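Local coordinates for protein alpha-L-rhamnosidase (Streptomyces avermitilis, PDB 3W5M) that hydrolyses terminal non-reducing alpha-L-rhamnose from rhamnosides, releasing the sugar from citrus flavonoids such as naringin, rutin and hesperidin and from gum arabic, at residues 117-122 / 412-417; 314-319 / 360-365; 320-325 / 402-407. One frame throughout, in Å; residues are numbered along the deposited sequence.

In the fold
Following the chain from the N terminus, residues 117-122 come first, in the loop between strands 106-110 and 123-124. Interaction 1 joins them to edge strand 412-416, closing a loop of almost 300 residues that holds the carbohydrate-binding module and both other contacts. Strand 316-326 then serves twice: its start meets the loop after strand 353-360 in interaction 2, and its middle pairs with strand 398-407 in interaction 3. These two cross, because 360-365 falls between 320-325 and 402-407. All three meet on one five-stranded sheet. Interactions 1 and 3 touch through Ser-119 and Gln-402, their centres about 7 Å apart, while Arg-318 and Glu-406 form a salt bridge between interactions 2 and 3.

Interaction 1. Residues 117-122 / 412-417; sequences QWSAKW and SERITS
Lys-121 and Ser-417 grip each other with two hydrogen bonds. The backbone N of Lys-121 donates to Ser-417 O (3.0 Å), and Ser-417 OG donates back to Lys-121 O at 2.7 Å. With chi1 at 55°, OG of Ser-417 sits between its own N and carbonyl carbon, which turns it onto Lys-121 O; the same OG also bonds to the backbone N of Ala-401. A third hydrogen bond lies nearer the surface: Arg-414 NH1 reaches Ser-119 OG (3.1 Å) along a nearly straight N-H line of 165°. The serine oxygen meets the guanidinium at its edge, close to its plane, and the bend at chi3 of Arg-414 swings NH1 round to it.

Van der Waals packing fills the middle. Thr-416 CB rests against Ala-120 CA (3.6 Å), its CG2 lies alongside Ser-119 OG, and the Ala-120 methyl leans on Ser-417 OG.

The loop runs beside the end of edge strand 412-416, and its earlier residues reach strands 398-407 and 316-326: Gln-402 OE1 takes the backbone N-H groups of Ser-119 and Ala-120, and Trp-118 packs on Tyr-322 of strand 316-326.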
loop_
_atom_site.group_PDB
_atom_site.type_symbol
_atom_site.label_atom_id
_atom_site.label_comp_id
_atom_site.label_asym_id
_atom_site.label_seq_id
_atom_site.Cartn_x
_atom_site.Cartn_y
_atom_site.Cartn_z
ATOM N N GLN A 117 -19.861 16.599 14.640
ATOM C CA GLN A 117 -19.759 15.858 15.888
ATOM C C GLN A 117 -18.361 15.947 16.502
ATOM O O GLN A 117 -18.154 15.485 17.641
ATOM C CB GLN A 117 -20.223 14.410 15.708
ATOM C CG GLN A 117 -21.738 14.255 15.652
ATOM C CD GLN A 117 -22.330 14.749 14.345
ATOM O OE1 GLN A 117 -22.801 15.879 14.259
ATOM N NE2 GLN A 117 -22.299 13.918 13.327
ATOM N N TRP A 118 -17.429 16.577 15.781
ATOM C CA TRP A 118 -16.096 16.867 16.312
ATOM C C TRP A 118 -16.087 18.245 16.946
ATOM O O TRP A 118 -16.575 19.224 16.356
ATOM C CB TRP A 118 -15.029 16.877 15.228
ATOM C CG TRP A 118 -14.716 15.574 14.593
ATOM C CD1 TRP A 118 -15.339 15.008 13.498
ATOM C CD2 TRP A 118 -13.631 14.699 14.939
ATOM N NE1 TRP A 118 -14.727 13.803 13.173
ATOM C CE2 TRP A 118 -13.677 13.595 14.043
ATOM C CE3 TRP A 118 -12.662 14.706 15.961
ATOM C CZ2 TRP A 118 -12.775 12.531 14.118
ATOM C CZ3 TRP A 118 -11.754 13.632 16.029
ATOM C CH2 TRP A 118 -11.820 12.568 15.112
ATOM N N SER A 119 -15.529 18.344 18.148
ATOM C CA SER A 119 -15.209 19.651 18.688
ATOM C C SER A 119 -13.685 19.837 18.881
ATOM O O SER A 119 -13.214 20.909 19.283
ATOM C CB SER A 119 -15.944 19.850 20.000
ATOM O OG SER A 119 -15.521 18.866 20.920
ATOM N N ALA A 120 -12.921 18.780 18.600
ATOM C CA ALA A 120 -11.466 18.822 18.682
ATOM C C ALA A 120 -10.880 19.868 17.708
ATOM O O ALA A 120 -11.519 20.208 16.712
ATOM C CB ALA A 120 -10.906 17.430 18.390
ATOM N N LYS A 121 -9.685 20.379 18.000
ATOM C CA LYS A 121 -8.942 21.264 17.087
ATOM C C LYS A 121 -7.685 20.589 16.555
ATOM O O LYS A 121 -7.012 19.826 17.279
ATOM C CB LYS A 121 -8.501 22.557 17.793
ATOM C CG LYS A 121 -9.522 23.222 18.702
ATOM C CD LYS A 121 -10.702 23.796 17.955
ATOM C CE LYS A 121 -11.394 24.840 18.834
ATOM N NZ LYS A 121 -12.855 24.905 18.565
ATOM N N TRP A 122 -7.346 20.895 15.303
ATOM C CA TRP A 122 -6.095 20.419 14.735
ATOM C C TRP A 122 -4.930 21.076 15.444
ATOM O O TRP A 122 -4.870 22.306 15.547
ATOM C CB TRP A 122 -6.035 20.743 13.257
ATOM C CG TRP A 122 -6.985 19.945 12.446
ATOM C CD1 TRP A 122 -8.253 20.326 12.011
ATOM C CD2 TRP A 122 -6.766 18.632 11.951
ATOM N NE1 TRP A 122 -8.817 19.308 11.275
ATOM C CE2 TRP A 122 -7.920 18.266 11.204
ATOM C CE3 TRP A 122 -5.701 17.714 12.062
ATOM C CZ2 TRP A 122 -8.044 17.023 10.588
ATOM C CZ3 TRP A 122 -5.839 16.470 11.442
ATOM C CH2 TRP A 122 -6.996 16.143 10.720
ATOM N N SER A 412 -21.018 12.772 31.089
ATOM C CA SER A 412 -19.847 12.503 30.251
ATOM C C SER A 412 -18.820 13.617 30.266
ATOM O O SER A 412 -19.074 14.739 30.720
ATOM C CB SER A 412 -20.291 12.158 28.821
ATOM O OG SER A 412 -20.919 13.254 28.252
ATOM N N GLU A 413 -17.619 13.295 29.791
ATOM C CA GLU A 413 -16.543 14.256 29.709
ATOM C C GLU A 413 -15.976 14.110 28.308
ATOM O O GLU A 413 -15.911 13.002 27.772
ATOM C CB GLU A 413 -15.446 13.948 30.744
ATOM C CG GLU A 413 -15.893 14.015 32.205
ATOM C CD GLU A 413 -16.327 15.414 32.650
ATOM O OE1 GLU A 413 -15.964 16.416 31.987
ATOM O OE2 GLU A 413 -17.043 15.517 33.676
ATOM N N ARG A 414 -15.583 15.227 27.724
ATOM C CA ARG A 414 -14.895 15.206 26.438
ATOM C C ARG A 414 -13.543 15.913 26.561
ATOM O O ARG A 414 -13.465 17.074 26.977
ATOM C CB ARG A 414 -15.785 15.862 25.364
ATOM C CG ARG A 414 -15.258 15.662 23.959
ATOM C CD ARG A 414 -16.108 16.424 22.954
ATOM N NE ARG A 414 -17.434 15.825 22.839
ATOM C CZ ARG A 414 -18.305 16.112 21.879
ATOM N NH1 ARG A 414 -18.000 16.985 20.929
ATOM N NH2 ARG A 414 -19.486 15.530 21.876
ATOM N N ILE A 415 -12.468 15.206 26.206
ATOM C CA ILE A 415 -11.121 15.762 26.252
ATOM C C ILE A 415 -10.678 15.834 24.793
ATOM O O ILE A 415 -10.855 14.875 24.053
ATOM C CB ILE A 415 -10.169 14.854 27.081
ATOM C CG1 ILE A 415 -10.719 14.613 28.509
ATOM C CG2 ILE A 415 -8.753 15.408 27.081
ATOM C CD1 ILE A 415 -10.850 15.877 29.353
ATOM N N THR A 416 -10.166 16.981 24.360
ATOM C CA THR A 416 -9.767 17.112 22.963
ATOM C C THR A 416 -8.385 17.717 22.788
ATOM O O THR A 416 -7.864 18.414 23.664
ATOM C CB THR A 416 -10.757 17.999 22.158
ATOM O OG1 THR A 416 -10.794 19.292 22.749
ATOM C CG2 THR A 416 -12.171 17.421 22.140
ATOM N N SER A 417 -7.813 17.451 21.617
ATOM C CA SER A 417 -6.693 18.192 21.103
ATOM C C SER A 417 -7.075 19.666 21.004
ATOM O O SER A 417 -8.198 20.018 20.565
ATOM C CB SER A 417 -6.285 17.652 19.728
ATOM O OG SER A 417 -7.364 17.643 18.798
#

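Interaction 2. Residues 314-319 / 360-365; sequences KKVSRA and DVTSSV
The CA atoms of Ala-319 and Thr-362 lie 4.3 Å apart, the nearest pair between the two segments, where the 360-365 segment turns away from strand 316-326 after a backbone hydrogen bond, Val-361 N to Ala-319 O (3.0 Å). The next link uses a side chain: Ala-319 N donates to Thr-362 OG1 at 3.0 Å. With chi1 of -59° this hydroxyl lies beside its own backbone N, facing the strand, while CG2 swings opposite to that N and slides past Val-316 CG1.

The rest of the contact is aliphatic. The Ala-319 methyl faces a pair of valine methyls, its CB 3.8 Å from each of Val-361 CG2 and Val-365 CG1. Farther along, both methyls of Val-316 meet Val-365 CG2, the closer being CG2 at 3.9 Å, with the side chains crossing at a slant. Leu-333 of strand 328-333 packs against Val-361 and Val-365.

Ser-317 and Arg-318 form a classic beta bulge, both facing Glu-406 on strand 398-407. Asp-360 OD1 accepts the backbone N of Thr-362 (3.0 Å), an Asx turn: here the chain leaves strand 353-360 of a beta-sandwich to begin its passage to strand 368-377 in another sheet.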
loop_
_atom_site.group_PDB
_atom_site.type_symbol
_atom_site.label_atom_id
_atom_site.label_comp_id
_atom_site.label_asym_id
_atom_site.label_seq_id
_atom_site.Cartn_x
_atom_site.Cartn_y
_atom_site.Cartn_z
ATOM N N LYS A 314 -16.149 8.383 39.284
ATOM C CA LYS A 314 -17.435 7.757 39.041
ATOM C C LYS A 314 -17.179 6.559 38.192
ATOM O O LYS A 314 -16.184 6.504 37.474
ATOM C CB LYS A 314 -18.347 8.658 38.199
ATOM C CG LYS A 314 -18.833 9.918 38.849
ATOM C CD LYS A 314 -19.725 10.621 37.849
ATOM C CE LYS A 314 -19.948 12.054 38.253
ATOM N NZ LYS A 314 -20.803 12.742 37.245
ATOM N N LYS A 315 -18.123 5.631 38.214
ATOM C CA LYS A 315 -18.059 4.430 37.414
ATOM C C LYS A 315 -18.191 4.767 35.906
ATOM O O LYS A 315 -19.151 5.401 35.493
ATOM C CB LYS A 315 -19.155 3.465 37.873
ATOM C CG LYS A 315 -19.364 2.241 36.997
ATOM C CD LYS A 315 -18.166 1.297 37.019
ATOM C CE LYS A 315 -18.514 -0.030 36.358
ATOM N NZ LYS A 315 -19.530 -0.785 37.144
ATOM N N VAL A 316 -17.199 4.348 35.125
ATOM C CA VAL A 316 -17.170 4.540 33.663
ATOM C C VAL A 316 -18.024 3.474 33.011
ATOM O O VAL A 316 -17.884 2.279 33.308
ATOM C CB VAL A 316 -15.724 4.451 33.120
ATOM C CG1 VAL A 316 -15.689 4.493 31.595
ATOM C CG2 VAL A 316 -14.863 5.548 33.726
ATOM N N SER A 317 -18.931 3.896 32.137
ATOM C CA SER A 317 -19.690 2.951 31.354
ATOM C C SER A 317 -19.017 2.683 30.010
ATOM O O SER A 317 -19.154 1.588 29.469
ATOM C CB SER A 317 -21.150 3.413 31.169
ATOM O OG SER A 317 -21.199 4.690 30.542
ATOM N N ARG A 318 -18.279 3.668 29.474
ATOM C CA ARG A 318 -17.673 3.510 28.131
ATOM C C ARG A 318 -16.685 4.638 27.861
ATOM O O ARG A 318 -16.888 5.755 28.318
ATOM C CB ARG A 318 -18.802 3.570 27.101
ATOM C CG ARG A 318 -18.453 3.164 25.698
ATOM C CD ARG A 318 -19.673 3.349 24.815
ATOM N NE ARG A 318 -19.812 4.737 24.375
ATOM C CZ ARG A 318 -20.590 5.111 23.355
ATOM N NH1 ARG A 318 -21.289 4.198 22.683
ATOM N NH2 ARG A 318 -20.668 6.395 23.005
ATOM N N ALA A 319 -15.603 4.363 27.135
ATOM C CA ALA A 319 -14.755 5.457 26.649
ATOM C C ALA A 319 -14.298 5.118 25.240
ATOM O O ALA A 319 -14.026 3.941 24.932
ATOM C CB ALA A 319 -13.556 5.732 27.567
ATOM N N ASP A 360 -11.676 1.575 21.416
ATOM C CA ASP A 360 -12.329 1.327 22.691
ATOM C C ASP A 360 -11.279 1.454 23.786
ATOM O O ASP A 360 -10.351 0.627 23.869
ATOM C CB ASP A 360 -12.908 -0.094 22.689
ATOM C CG ASP A 360 -13.590 -0.469 24.016
ATOM O OD1 ASP A 360 -13.269 0.120 25.085
ATOM O OD2 ASP A 360 -14.460 -1.363 23.973
ATOM N N VAL A 361 -11.415 2.458 24.640
ATOM C CA VAL A 361 -10.435 2.677 25.694
ATOM C C VAL A 361 -11.064 2.669 27.090
ATOM O O VAL A 361 -10.506 3.232 28.025
ATOM C CB VAL A 361 -9.583 3.947 25.469
ATOM C CG1 VAL A 361 -8.754 3.814 24.181
ATOM C CG2 VAL A 361 -10.453 5.218 25.491
ATOM N N THR A 362 -12.207 2.015 27.213
ATOM C CA THR A 362 -12.942 1.951 28.475
ATOM C C THR A 362 -12.033 1.542 29.642
ATOM O O THR A 362 -12.081 2.156 30.712
ATOM C CB THR A 362 -14.139 0.987 28.363
ATOM O OG1 THR A 362 -15.001 1.450 27.327
ATOM C CG2 THR A 362 -14.968 0.952 29.678
ATOM N N SER A 363 -11.190 0.540 29.431
ATOM C CA SER A 363 -10.424 -0.018 30.566
ATOM C C SER A 363 -9.112 0.712 30.827
ATOM O O SER A 363 -8.405 0.412 31.806
ATOM C CB SER A 363 -10.208 -1.525 30.396
ATOM O OG SER A 363 -9.424 -1.780 29.253
ATOM N N SER A 364 -8.803 1.695 29.977
ATOM C CA SER A 364 -7.615 2.514 30.102
ATOM C C SER A 364 -7.826 3.815 30.851
ATOM O O SER A 364 -6.875 4.379 31.364
ATOM C CB SER A 364 -7.033 2.822 28.719
ATOM O OG SER A 364 -5.894 2.035 28.450
ATOM N N VAL A 365 -9.056 4.312 30.926
ATOM C CA VAL A 365 -9.275 5.596 31.604
ATOM C C VAL A 365 -9.275 5.379 33.113
ATOM O O VAL A 365 -9.533 4.269 33.561
ATOM C CB VAL A 365 -10.586 6.290 31.175
ATOM C CG1 VAL A 365 -10.513 6.697 29.708
ATOM C CG2 VAL A 365 -11.779 5.386 31.407
#

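Interaction 3. Residues 320-325 / 402-407; sequences RLYATA and QLEVEY
Arg-320 and Glu-404 exchange two backbone hydrogen bonds, as do Tyr-322 and Gln-402, all four 2.9 to 3.0 Å between N and O. Between these hydrogen-bonded pairs stands the non-hydrogen-bonded pair Leu-321 and Leu-403, and the strands run antiparallel at 168°. The leucine face is packed directly: Leu-321 CD1 lies 4.0 Å from Leu-403 CB, Leu-403 CD1 comes to 3.4 Å from Arg-320 O, and Val-361 and Phe-309 close in on Leu-403.

The other face is polar and buried too, less directly packed only in that a water bridges the Tyr-322 hydroxyl and the carboxylate. Here Glu-404 and the Tyr-322 ring cross at about a right angle, Glu-404 CD lying 3.7 Å from Tyr-322 CE2 with ring and carboxylate planes 61° apart. The water, in the plane of the ring at its edge, donates to both Tyr-322 OH and Glu-404 OE1 (2.8 Å each). Gln-402, its CG opposite the backbone N (chi1 -177°), brings NE2 to Glu-404 OE2 at 2.7 Å, in the plane of its own amide. Arg-83 makes a salt bridge with Glu-404 OE1. Replacing Glu-404 by a leucine would probably leave the Arg-83 charge without its mate and Gln-402 NE2 without one acceptor.

Each Glu-404 oxygen thus has a strong donor, which probably favours the ionised carboxylate, while Gln-402 NE2 also donates to Gln-117 O, linking backbone pairing to a buried polar network.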
loop_
_atom_site.group_PDB
_atom_site.type_symbol
_atom_site.label_atom_id
_atom_site.label_comp_id
_atom_site.label_asym_id
_atom_site.label_seq_id
_atom_site.Cartn_x
_atom_site.Cartn_y
_atom_site.Cartn_z
ATOM N N ARG A 320 -14.238 6.154 24.385
ATOM C CA ARG A 320 -13.838 5.994 22.993
ATOM C C ARG A 320 -12.843 7.069 22.678
ATOM O O ARG A 320 -12.965 8.217 23.170
ATOM C CB ARG A 320 -15.047 6.193 22.048
ATOM C CG ARG A 320 -16.160 5.179 22.244
ATOM C CD ARG A 320 -15.702 3.789 21.804
ATOM N NE ARG A 320 -16.761 2.782 21.909
ATOM C CZ ARG A 320 -16.860 1.889 22.890
ATOM N NH1 ARG A 320 -15.956 1.876 23.871
ATOM N NH2 ARG A 320 -17.849 1.005 22.891
ATOM N N LEU A 321 -11.822 6.722 21.896
ATOM C CA LEU A 321 -10.959 7.737 21.334
ATOM C C LEU A 321 -11.194 7.725 19.822
ATOM O O LEU A 321 -11.061 6.684 19.192
ATOM C CB LEU A 321 -9.468 7.471 21.630
ATOM C CG LEU A 321 -8.444 8.434 21.026
ATOM C CD1 LEU A 321 -8.507 9.781 21.736
ATOM C CD2 LEU A 321 -7.013 7.899 21.076
ATOM N N TYR A 322 -11.532 8.887 19.283
ATOM C CA TYR A 322 -11.580 9.124 17.837
ATOM C C TYR A 322 -10.358 9.976 17.489
ATOM O O TYR A 322 -10.083 10.999 18.145
ATOM C CB TYR A 322 -12.888 9.873 17.480
ATOM C CG TYR A 322 -14.116 9.222 18.065
ATOM C CD1 TYR A 322 -14.733 8.186 17.423
ATOM C CD2 TYR A 322 -14.629 9.630 19.289
ATOM C CE1 TYR A 322 -15.858 7.580 17.937
ATOM C CE2 TYR A 322 -15.756 9.040 19.830
ATOM C CZ TYR A 322 -16.357 8.008 19.153
ATOM O OH TYR A 322 -17.466 7.392 19.675
ATOM N N ALA A 323 -9.600 9.561 16.471
ATOM C CA ALA A 323 -8.383 10.290 16.130
ATOM C C ALA A 323 -8.060 10.210 14.664
ATOM O O ALA A 323 -8.463 9.270 13.956
ATOM C CB ALA A 323 -7.207 9.758 16.950
ATOM N N THR A 324 -7.303 11.195 14.225
ATOM C CA THR A 324 -6.735 11.189 12.880
ATOM C C THR A 324 -5.523 12.122 12.860
ATOM O O THR A 324 -5.200 12.768 13.869
ATOM C CB THR A 324 -7.806 11.563 11.800
ATOM O OG1 THR A 324 -7.221 11.426 10.481
ATOM C CG2 THR A 324 -8.376 12.984 12.009
ATOM N N ALA A 325 -4.797 12.155 11.741
ATOM C CA ALA A 325 -3.665 13.040 11.592
ATOM C C ALA A 325 -3.553 13.455 10.137
ATOM O O ALA A 325 -3.932 12.708 9.231
ATOM C CB ALA A 325 -2.364 12.343 12.038
ATOM N N GLN A 402 -10.128 13.243 19.922
ATOM C CA GLN A 402 -11.317 13.477 20.782
ATOM C C GLN A 402 -11.609 12.236 21.604
ATOM O O GLN A 402 -11.959 11.204 21.071
ATOM C CB GLN A 402 -12.528 13.782 19.915
ATOM C CG GLN A 402 -13.826 14.129 20.646
ATOM C CD GLN A 402 -14.737 14.957 19.731
ATOM O OE1 GLN A 402 -14.314 15.995 19.209
ATOM N NE2 GLN A 402 -15.981 14.512 19.547
ATOM N N LEU A 403 -11.417 12.367 22.919
ATOM C CA LEU A 403 -11.680 11.287 23.851
ATOM C C LEU A 403 -12.993 11.567 24.552
ATOM O O LEU A 403 -13.185 12.660 25.125
ATOM C CB LEU A 403 -10.535 11.200 24.874
ATOM C CG LEU A 403 -10.755 10.264 26.061
ATOM C CD1 LEU A 403 -10.673 8.807 25.635
ATOM C CD2 LEU A 403 -9.727 10.592 27.147
ATOM N N GLU A 404 -13.897 10.602 24.480
ATOM C CA GLU A 404 -15.232 10.719 25.079
ATOM C C GLU A 404 -15.417 9.658 26.135
ATOM O O GLU A 404 -15.317 8.483 25.858
ATOM C CB GLU A 404 -16.289 10.566 24.011
ATOM C CG GLU A 404 -16.136 11.682 22.972
ATOM C CD GLU A 404 -17.239 11.684 21.939
ATOM O OE1 GLU A 404 -18.194 10.869 22.071
ATOM O OE2 GLU A 404 -17.140 12.505 20.994
ATOM N N VAL A 405 -15.667 10.095 27.354
ATOM C CA VAL A 405 -15.921 9.160 28.451
ATOM C C VAL A 405 -17.360 9.329 28.924
ATOM O O VAL A 405 -17.764 10.452 29.258
ATOM C CB VAL A 405 -14.996 9.468 29.633
ATOM C CG1 VAL A 405 -15.087 8.322 30.650
ATOM C CG2 VAL A 405 -13.560 9.689 29.142
ATOM N N GLU A 406 -18.117 8.238 28.938
ATOM C CA GLU A 406 -19.509 8.213 29.434
ATOM C C GLU A 406 -19.496 7.547 30.797
ATOM O O GLU A 406 -18.807 6.550 30.989
ATOM C CB GLU A 406 -20.422 7.382 28.547
ATOM C CG GLU A 406 -20.215 7.527 27.046
ATOM C CD GLU A 406 -21.061 8.610 26.390
ATOM O OE1 GLU A 406 -21.376 9.642 27.039
ATOM O OE2 GLU A 406 -21.395 8.427 25.190
ATOM N N TYR A 407 -20.301 8.070 31.705
ATOM C CA TYR A 407 -20.378 7.555 33.067
ATOM C C TYR A 407 -21.747 6.899 33.312
ATOM O O TYR A 407 -22.727 7.226 32.626
ATOM C CB TYR A 407 -20.061 8.690 34.044
ATOM C CG TYR A 407 -18.608 9.094 33.988
ATOM C CD1 TYR A 407 -17.624 8.305 34.612
ATOM C CD2 TYR A 407 -18.199 10.231 33.294
ATOM C CE1 TYR A 407 -16.285 8.649 34.554
ATOM C CE2 TYR A 407 -16.853 10.585 33.234
ATOM C CZ TYR A 407 -15.900 9.776 33.874
ATOM O OH TYR A 407 -14.558 10.097 33.836
HETATM O O HOH W 1 -18.352 8.074 22.264
#